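Local coordinates for paenibacillus xanthan lyase (Paenibacillus, PDB 6F2P), which cleaves the polysaccharide xanthan as a lyase and carries the helical and super-sandwich domains of polysaccharide lyase family 8, at residues Gly534-Ile548 / Tyr561-Ala575. Numbering follows the deposited sequence.
Sequences GSLGWSETMTGTNYI and YYFPGGAAVKGLREA. With CA (calcium ion), chain I.
Strand 539-543 runs antiparallel to 566-575, their axes 170° apart, and after a corner at Gly544 strand 545-548 pairs antiparallel with 561-563, while 561-575 makes its own corner through the type II turn Phe563-Gly566, an example of how paired strands can pass from one sheet to another by turning a corner together. Two beta bulges adjust the register: Gly537 and Trp538 both face Arg573 in a G1 bulge, with Gly537 N to Arg573 O at 2.7 Å, and a second lies between Met542 and Thr545. At that second bulge Met542 O is gripped twice, by Val569 N at 2.9 Å and by Thr545 OG1 at 2.6 Å, from opposite faces of its carbonyl plane.

Trp538, its CG anti to the backbone N (chi1 178°), swings its indole across the strand, bringing CZ3 within 3.6 Å of Gly571 C, against the backbone of Gly571 and Leu572. Arg573 bends at chi3 (-58°), laying one guanidinium face over Gly534 CA, and NH1 hydrogen-bonds to the carbonyl oxygens of Gly521 and Asn523. Between the two layers sits Val569, whose CG2 meets Thr545 CB at 3.8 Å and lies over one face of the Phe563 ring, offset toward the rim, while Ile548 CD1 reaches Phe563 CE1 at 3.8 Å. At the turn, Gly565 O binds a calcium ion at 2.5 Å, and a water joins Asn546 OD1 to Phe563 O.

Two stacked sheets of the super-sandwich domain are thus joined at one corner: 566-578 lies between edge strand 539-543 and strand 595-607, 559-563 lies between 545-550 and 613-621, and helix 625-633 packs on Tyr547 and Tyr562.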
ATOM      1  N   GLY A 534      -9.595  38.479 -15.518  1.00 18.25           N
ATOM      2  CA  GLY A 534      -8.362  38.092 -14.849  1.00 20.66           C
ATOM      3  C   GLY A 534      -8.057  38.859 -13.572  1.00 29.98           C
ATOM      4  O   GLY A 534      -6.954  38.784 -13.029  1.00 32.80           O
ATOM      5  N   SER A 535      -9.042  39.595 -13.076  1.00 24.61           N
ATOM      6  CA  SER A 535      -8.829  40.466 -11.935  1.00 28.61           C
ATOM      7  C   SER A 535      -9.101  39.761 -10.609  1.00 28.12           C
ATOM      8  O   SER A 535     -10.013  38.934 -10.509  1.00 26.58           O
ATOM      9  CB  SER A 535      -9.702  41.718 -12.057  1.00 22.44           C
ATOM     10  OG  SER A 535     -11.077  41.377 -12.047  1.00 34.01           O
ATOM     11  N   LEU A 536      -8.301  40.104  -9.599  1.00 25.54           N
ATOM     12  CA  LEU A 536      -8.460  39.562  -8.254  1.00 22.92           C
ATOM     13  C   LEU A 536      -9.824  39.930  -7.698  1.00 25.81           C
ATOM     14  O   LEU A 536     -10.298  41.041  -7.893  1.00 29.01           O
ATOM     15  CB  LEU A 536      -7.364  40.096  -7.339  1.00 17.46           C
ATOM     16  CG  LEU A 536      -5.958  39.718  -7.789  1.00 22.62           C
ATOM     17  CD1 LEU A 536      -4.929  40.526  -7.033  1.00 19.26           C
ATOM     18  CD2 LEU A 536      -5.747  38.242  -7.548  1.00 20.80           C
ATOM     19  N   GLY A 537     -10.451  38.988  -7.005  1.00 27.30           N
ATOM     20  CA  GLY A 537     -11.789  39.184  -6.489  1.00 20.66           C
ATOM     21  C   GLY A 537     -12.803  38.383  -7.279  1.00 21.93           C
ATOM     22  O   GLY A 537     -13.905  38.113  -6.786  1.00 22.74           O
ATOM     23  N   TRP A 538     -12.425  38.001  -8.502  1.00 23.28           N
ATOM     24  CA  TRP A 538     -13.289  37.210  -9.386  1.00 21.29           C
ATOM     25  C   TRP A 538     -13.836  35.943  -8.739  1.00 24.06           C
ATOM     26  O   TRP A 538     -13.100  35.184  -8.104  1.00 20.60           O
ATOM     27  CB  TRP A 538     -12.564  36.829 -10.667  1.00 22.49           C
ATOM     28  CG  TRP A 538     -13.401  35.970 -11.566  1.00 24.22           C
ATOM     29  CD1 TRP A 538     -14.337  36.392 -12.469  1.00 31.21           C
ATOM     30  CD2 TRP A 538     -13.378  34.543 -11.653  1.00 28.70           C
ATOM     31  NE1 TRP A 538     -14.899  35.313 -13.109  1.00 31.20           N
ATOM     32  CE2 TRP A 538     -14.324  34.167 -12.626  1.00 30.17           C
ATOM     33  CE3 TRP A 538     -12.646  33.545 -11.002  1.00 28.40           C
ATOM     34  CZ2 TRP A 538     -14.557  32.837 -12.963  1.00 23.02           C
ATOM     35  CZ3 TRP A 538     -12.879  32.226 -11.339  1.00 30.26           C
ATOM     36  CH2 TRP A 538     -13.827  31.883 -12.310  1.00 24.50           C
ATOM     37  N   SER A 539     -15.132  35.719  -8.928  1.00 26.92           N
ATOM     38  CA  SER A 539     -15.834  34.627  -8.274  1.00 25.99           C
ATOM     39  C   SER A 539     -17.151  34.316  -8.991  1.00 30.02           C
ATOM     40  O   SER A 539     -17.990  35.204  -9.189  1.00 31.96           O
ATOM     41  CB  SER A 539     -16.101  34.984  -6.817  1.00 21.18           C
ATOM     42  OG  SER A 539     -16.772  33.933  -6.151  1.00 35.07           O
ATOM     43  N   GLU A 540     -17.321  33.051  -9.371  1.00 28.34           N
ATOM     44  CA  GLU A 540     -18.485  32.598 -10.124  1.00 23.56           C
ATOM     45  C   GLU A 540     -18.836  31.167  -9.752  1.00 21.50           C
ATOM     46  O   GLU A 540     -17.955  30.390  -9.394  1.00 22.52           O
ATOM     47  CB  GLU A 540     -18.186  32.606 -11.623  1.00 26.15           C
ATOM     48  CG  GLU A 540     -17.932  33.966 -12.253  1.00 30.14           C
ATOM     49  CD  GLU A 540     -17.811  33.862 -13.763  1.00 32.67           C
ATOM     50  OE1 GLU A 540     -17.554  34.888 -14.433  1.00 33.36           O
ATOM     51  OE2 GLU A 540     -17.978  32.736 -14.279  1.00 29.07           O
ATOM     52  N   THR A 541     -20.117  30.821  -9.844  1.00 21.46           N
ATOM     53  CA  THR A 541     -20.522  29.420  -9.903  1.00 25.28           C
ATOM     54  C   THR A 541     -20.811  29.070 -11.360  1.00 24.54           C
ATOM     55  O   THR A 541     -21.894  29.353 -11.861  1.00 31.30           O
ATOM     56  CB  THR A 541     -21.762  29.141  -9.049  1.00 21.34           C
ATOM     57  OG1 THR A 541     -21.469  29.421  -7.679  1.00 34.84           O
ATOM     58  CG2 THR A 541     -22.139  27.706  -9.148  1.00 14.83           C
ATOM     59  N   MET A 542     -19.829  28.469 -12.031  1.00 22.76           N
ATOM     60  CA  MET A 542     -19.869  28.245 -13.481  1.00 27.24           C
ATOM     61  C   MET A 542     -20.543  26.937 -13.900  1.00 24.62           C
ATOM     62  O   MET A 542     -19.937  25.867 -13.804  1.00 21.84           O
ATOM     63  CB  MET A 542     -18.451  28.240 -14.036  1.00 20.41           C
ATOM     64  CG  MET A 542     -17.617  29.404 -13.609  1.00 18.46           C
ATOM     65  SD  MET A 542     -15.928  29.237 -14.213  1.00 23.93           S
ATOM     66  CE  MET A 542     -15.327  27.898 -13.167  1.00 20.17           C
ATOM     67  N   THR A 543     -21.776  27.021 -14.394  1.00 21.12           N
ATOM     68  CA  THR A 543     -22.506  25.814 -14.779  1.00 21.95           C
ATOM     69  C   THR A 543     -22.246  25.392 -16.222  1.00 20.20           C
ATOM     70  O   THR A 543     -21.776  26.185 -17.047  1.00 16.14           O
ATOM     71  CB  THR A 543     -24.023  25.950 -14.550  1.00 24.51           C
ATOM     72  OG1 THR A 543     -24.497  27.154 -15.166  1.00 26.06           O
ATOM     73  CG2 THR A 543     -24.332  25.985 -13.064  1.00 17.92           C
ATOM     74  N   GLY A 544     -22.560  24.133 -16.518  1.00 19.35           N
ATOM     75  CA  GLY A 544     -22.327  23.587 -17.841  1.00 15.38           C
ATOM     76  C   GLY A 544     -20.875  23.710 -18.255  1.00 16.08           C
ATOM     77  O   GLY A 544     -20.560  23.961 -19.424  1.00 15.61           O
ATOM     78  N   THR A 545     -19.976  23.540 -17.292  1.00 17.35           N
ATOM     79  CA  THR A 545     -18.557  23.630 -17.588  1.00 19.55           C
ATOM     80  C   THR A 545     -18.075  22.340 -18.247  1.00 17.90           C
ATOM     81  O   THR A 545     -18.253  21.245 -17.697  1.00 12.27           O
ATOM     82  CB  THR A 545     -17.734  23.910 -16.328  1.00 15.75           C
ATOM     83  OG1 THR A 545     -18.313  25.011 -15.619  1.00 19.09           O
ATOM     84  CG2 THR A 545     -16.288  24.238 -16.706  1.00 12.76           C
ATOM     85  N   ASN A 546     -17.469  22.480 -19.424  1.00 14.23           N
ATOM     86  CA  ASN A 546     -16.970  21.330 -20.170  1.00 17.61           C
ATOM     87  C   ASN A 546     -15.470  21.186 -20.016  1.00 19.73           C
ATOM     88  O   ASN A 546     -14.946  20.102 -19.740  1.00 17.91           O
ATOM     89  CB  ASN A 546     -17.317  21.468 -21.649  1.00 14.44           C
ATOM     90  CG  ASN A 546     -18.802  21.477 -21.891  1.00 16.27           C
ATOM     91  OD1 ASN A 546     -19.559  20.780 -21.207  1.00 17.49           O
ATOM     92  ND2 ASN A 546     -19.239  22.276 -22.861  1.00 21.04           N
ATOM     93  N   TYR A 547     -14.776  22.296 -20.208  1.00 17.22           N
ATOM     94  CA  TYR A 547     -13.345  22.308 -20.010  1.00 20.46           C
ATOM     95  C   TYR A 547     -12.879  23.667 -19.502  1.00 24.24           C
ATOM     96  O   TYR A 547     -13.614  24.652 -19.571  1.00 25.54           O
ATOM     97  CB  TYR A 547     -12.606  21.899 -21.289  1.00 17.92           C
ATOM     98  CG  TYR A 547     -13.052  22.614 -22.548  1.00 22.25           C
ATOM     99  CD1 TYR A 547     -14.168  22.184 -23.259  1.00 23.38           C
ATOM    100  CD2 TYR A 547     -12.339  23.701 -23.043  1.00 18.82           C
ATOM    101  CE1 TYR A 547     -14.571  22.831 -24.421  1.00 27.05           C
ATOM    102  CE2 TYR A 547     -12.731  24.350 -24.196  1.00 18.05           C
ATOM    103  CZ  TYR A 547     -13.845  23.913 -24.886  1.00 26.65           C
ATOM    104  OH  TYR A 547     -14.239  24.559 -26.044  1.00 23.99           O
ATOM    105  N   ILE A 548     -11.661  23.696 -18.972  1.00 21.52           N
ATOM    106  CA  ILE A 548     -11.079  24.897 -18.405  1.00 20.17           C
ATOM    107  C   ILE A 548      -9.593  24.873 -18.739  1.00 22.41           C
ATOM    108  O   ILE A 548      -8.969  23.810 -18.723  1.00 17.67           O
ATOM    109  CB  ILE A 548     -11.253  24.920 -16.865  1.00 21.65           C
ATOM    110  CG1 ILE A 548     -12.723  25.067 -16.479  1.00 18.19           C
ATOM    111  CG2 ILE A 548     -10.460  26.056 -16.235  1.00 19.35           C
ATOM    112  CD1 ILE A 548     -12.945  25.215 -14.990  1.00 17.31           C
ATOM    113  N   TYR A 561      -8.412  21.171 -17.597  1.00 14.76           N
ATOM    114  CA  TYR A 561      -9.372  20.414 -16.801  1.00 13.50           C
ATOM    115  C   TYR A 561     -10.566  20.064 -17.680  1.00 16.57           C
ATOM    116  O   TYR A 561     -11.243  20.941 -18.201  1.00 20.75           O
ATOM    117  CB  TYR A 561      -9.851  21.210 -15.587  1.00 14.97           C
ATOM    118  CG  TYR A 561      -8.751  21.879 -14.798  1.00 18.89           C
ATOM    119  CD1 TYR A 561      -8.118  23.021 -15.284  1.00 16.95           C
ATOM    120  CD2 TYR A 561      -8.365  21.393 -13.554  1.00 15.93           C
ATOM    121  CE1 TYR A 561      -7.116  23.643 -14.575  1.00 18.19           C
ATOM    122  CE2 TYR A 561      -7.358  22.017 -12.828  1.00 16.29           C
ATOM    123  CZ  TYR A 561      -6.740  23.142 -13.354  1.00 18.79           C
ATOM    124  OH  TYR A 561      -5.740  23.783 -12.678  1.00 17.48           O
ATOM    125  N   TYR A 562     -10.824  18.778 -17.849  1.00 14.10           N
ATOM    126  CA  TYR A 562     -11.952  18.356 -18.648  1.00 14.77           C
ATOM    127  C   TYR A 562     -12.995  17.773 -17.710  1.00 15.64           C
ATOM    128  O   TYR A 562     -12.663  17.035 -16.785  1.00 15.95           O
ATOM    129  CB  TYR A 562     -11.490  17.367 -19.726  1.00 16.69           C
ATOM    130  CG  TYR A 562     -12.568  16.470 -20.289  1.00 20.67           C
ATOM    131  CD1 TYR A 562     -13.710  16.999 -20.876  1.00 21.30           C
ATOM    132  CD2 TYR A 562     -12.427  15.090 -20.251  1.00 16.65           C
ATOM    133  CE1 TYR A 562     -14.695  16.177 -21.379  1.00 21.34           C
ATOM    134  CE2 TYR A 562     -13.400  14.259 -20.756  1.00 20.63           C
ATOM    135  CZ  TYR A 562     -14.533  14.802 -21.318  1.00 26.38           C
ATOM    136  OH  TYR A 562     -15.504  13.958 -21.822  1.00 22.02           O
ATOM    137  N   PHE A 563     -14.254  18.142 -17.920  1.00 18.53           N
ATOM    138  CA  PHE A 563     -15.328  17.674 -17.053  1.00 20.86           C
ATOM    139  C   PHE A 563     -16.347  16.833 -17.814  1.00 18.71           C
ATOM    140  O   PHE A 563     -17.276  17.362 -18.413  1.00 22.38           O
ATOM    141  CB  PHE A 563     -15.979  18.854 -16.325  1.00 13.28           C
ATOM    142  CG  PHE A 563     -15.001  19.653 -15.514  1.00 18.28           C
ATOM    143  CD1 PHE A 563     -14.274  20.686 -16.093  1.00 18.36           C
ATOM    144  CD2 PHE A 563     -14.765  19.342 -14.185  1.00 14.51           C
ATOM    145  CE1 PHE A 563     -13.347  21.411 -15.349  1.00 13.50           C
ATOM    146  CE2 PHE A 563     -13.845  20.062 -13.445  1.00 14.12           C
ATOM    147  CZ  PHE A 563     -13.137  21.098 -14.031  1.00 13.49           C
ATOM    148  N   PRO A 564     -16.162  15.507 -17.788  1.00 21.32           N
ATOM    149  CA  PRO A 564     -17.027  14.561 -18.506  1.00 17.32           C
ATOM    150  C   PRO A 564     -18.498  14.751 -18.145  1.00 18.92           C
ATOM    151  O   PRO A 564     -18.889  14.645 -16.968  1.00 16.72           O
ATOM    152  CB  PRO A 564     -16.532  13.200 -18.022  1.00 15.04           C
ATOM    153  CG  PRO A 564     -15.108  13.445 -17.621  1.00 22.03           C
ATOM    154  CD  PRO A 564     -15.059  14.834 -17.078  1.00 18.10           C
ATOM    155  N   GLY A 565     -19.301  15.052 -19.161  1.00 15.69           N
ATOM    156  CA  GLY A 565     -20.732  15.216 -18.979  1.00 18.77           C
ATOM    157  C   GLY A 565     -21.089  16.629 -18.590  1.00 20.23           C
ATOM    158  O   GLY A 565     -22.263  16.954 -18.412  1.00 19.10           O
ATOM    159  N   GLY A 566     -20.066  17.470 -18.470  1.00 17.73           N
ATOM    160  CA  GLY A 566     -20.234  18.810 -17.945  1.00 17.12           C
ATOM    161  C   GLY A 566     -20.395  18.822 -16.432  1.00 18.38           C
ATOM    162  O   GLY A 566     -20.901  17.859 -15.851  1.00 19.16           O
ATOM    163  N   ALA A 567     -19.965  19.911 -15.789  1.00 16.70           N
ATOM    164  CA  ALA A 567     -20.124  20.061 -14.341  1.00 19.17           C
ATOM    165  C   ALA A 567     -20.366  21.503 -13.913  1.00 18.87           C
ATOM    166  O   ALA A 567     -19.980  22.453 -14.602  1.00 18.13           O
ATOM    167  CB  ALA A 567     -18.915  19.496 -13.600  1.00 13.91           C
ATOM    168  N   ALA A 568     -21.011  21.650 -12.762  1.00 14.51           N
ATOM    169  CA  ALA A 568     -21.106  22.943 -12.098  1.00 18.85           C
ATOM    170  C   ALA A 568     -19.843  23.156 -11.259  1.00 16.87           C
ATOM    171  O   ALA A 568     -19.686  22.551 -10.192  1.00 13.14           O
ATOM    172  CB  ALA A 568     -22.346  23.005 -11.223  1.00 12.00           C
ATOM    173  N   VAL A 569     -18.948  24.005 -11.759  1.00 14.36           N
ATOM    174  CA  VAL A 569     -17.674  24.284 -11.099  1.00 20.62           C
ATOM    175  C   VAL A 569     -17.604  25.706 -10.525  1.00 21.15           C
ATOM    176  O   VAL A 569     -17.659  26.682 -11.274  1.00 22.45           O
ATOM    177  CB  VAL A 569     -16.495  24.121 -12.081  1.00 17.35           C
ATOM    178  CG1 VAL A 569     -15.164  24.216 -11.340  1.00 13.62           C
ATOM    179  CG2 VAL A 569     -16.611  22.815 -12.843  1.00 17.35           C
ATOM    180  N   LYS A 570     -17.462  25.821  -9.206  1.00 19.30           N
ATOM    181  CA  LYS A 570     -17.240  27.125  -8.571  1.00 23.18           C
ATOM    182  C   LYS A 570     -15.792  27.577  -8.733  1.00 18.62           C
ATOM    183  O   LYS A 570     -14.869  26.765  -8.681  1.00 19.49           O
ATOM    184  CB  LYS A 570     -17.623  27.086  -7.087  1.00 15.92           C
ATOM    185  CG  LYS A 570     -19.091  26.773  -6.860  1.00 16.71           C
ATOM    186  CD  LYS A 570     -19.478  26.924  -5.406  1.00 24.34           C
ATOM    187  CE  LYS A 570     -20.981  26.783  -5.232  1.00 24.44           C
ATOM    188  NZ  LYS A 570     -21.411  27.137  -3.853  1.00 26.59           N
ATOM    189  N   GLY A 571     -15.602  28.875  -8.937  1.00 19.97           N
ATOM    190  CA  GLY A 571     -14.280  29.425  -9.172  1.00 17.82           C
ATOM    191  C   GLY A 571     -14.021  30.668  -8.343  1.00 28.71           C
ATOM    192  O   GLY A 571     -14.941  31.437  -8.052  1.00 29.81           O
ATOM    193  N   LEU A 572     -12.763  30.863  -7.956  1.00 25.25           N
ATOM    194  CA  LEU A 572     -12.383  32.014  -7.153  1.00 17.65           C
ATOM    195  C   LEU A 572     -10.937  32.402  -7.421  1.00 23.13           C
ATOM    196  O   LEU A 572     -10.025  31.601  -7.212  1.00 29.99           O
ATOM    197  CB  LEU A 572     -12.570  31.709  -5.670  1.00 15.14           C
ATOM    198  CG  LEU A 572     -12.059  32.779  -4.694  1.00 23.47           C
ATOM    199  CD1 LEU A 572     -12.769  34.115  -4.898  1.00 21.93           C
ATOM    200  CD2 LEU A 572     -12.214  32.329  -3.252  1.00 19.82           C
ATOM    201  N   ARG A 573     -10.732  33.625  -7.902  1.00 19.72           N
ATOM    202  CA  ARG A 573      -9.395  34.189  -8.039  1.00 17.68           C
ATOM    203  C   ARG A 573      -9.208  35.282  -6.975  1.00 21.99           C
ATOM    204  O   ARG A 573      -9.840  36.331  -7.040  1.00 20.62           O
ATOM    205  CB  ARG A 573      -9.202  34.754  -9.444  1.00 15.12           C
ATOM    206  CG  ARG A 573      -7.809  35.268  -9.707  1.00 20.89           C
ATOM    207  CD  ARG A 573      -7.761  36.112 -10.955  1.00 20.36           C
ATOM    208  NE  ARG A 573      -8.227  35.380 -12.123  1.00 24.41           N
ATOM    209  CZ  ARG A 573      -7.425  34.832 -13.030  1.00 23.12           C
ATOM    210  NH1 ARG A 573      -6.107  34.938 -12.898  1.00 19.14           N
ATOM    211  NH2 ARG A 573      -7.944  34.182 -14.069  1.00 22.80           N
ATOM    212  N   GLU A 574      -8.370  35.030  -5.976  1.00 20.34           N
ATOM    213  CA  GLU A 574      -8.230  35.986  -4.885  1.00 19.24           C
ATOM    214  C   GLU A 574      -6.797  36.082  -4.402  1.00 23.69           C
ATOM    215  O   GLU A 574      -5.981  35.197  -4.680  1.00 27.13           O
ATOM    216  CB  GLU A 574      -9.142  35.613  -3.716  1.00 15.38           C
ATOM    217  CG  GLU A 574      -8.812  34.275  -3.098  1.00 20.95           C
ATOM    218  CD  GLU A 574      -9.571  34.026  -1.819  1.00 21.99           C
ATOM    219  OE1 GLU A 574      -9.299  33.013  -1.142  1.00 24.09           O
ATOM    220  OE2 GLU A 574     -10.440  34.849  -1.487  1.00 27.85           O
ATOM    221  N   ALA A 575      -6.499  37.173  -3.694  1.00 24.25           N
ATOM    222  CA  ALA A 575      -5.223  37.340  -3.001  1.00 19.95           C
ATOM    223  C   ALA A 575      -5.413  36.878  -1.569  1.00 21.60           C
ATOM    224  O   ALA A 575      -6.441  37.157  -0.941  1.00 26.84           O
ATOM    225  CB  ALA A 575      -4.770  38.789  -3.033  1.00 11.96           C
TER
HETATM  226 CA    CA I1108     -24.364  16.203 -17.256  1.00 39.56          CA
HETATM  227  O   HOH W   1     -18.021  18.311 -20.976  1.00 18.81           O
HETATM  228  O   HOH W   2     -23.851  17.893 -15.653  1.00 30.63           O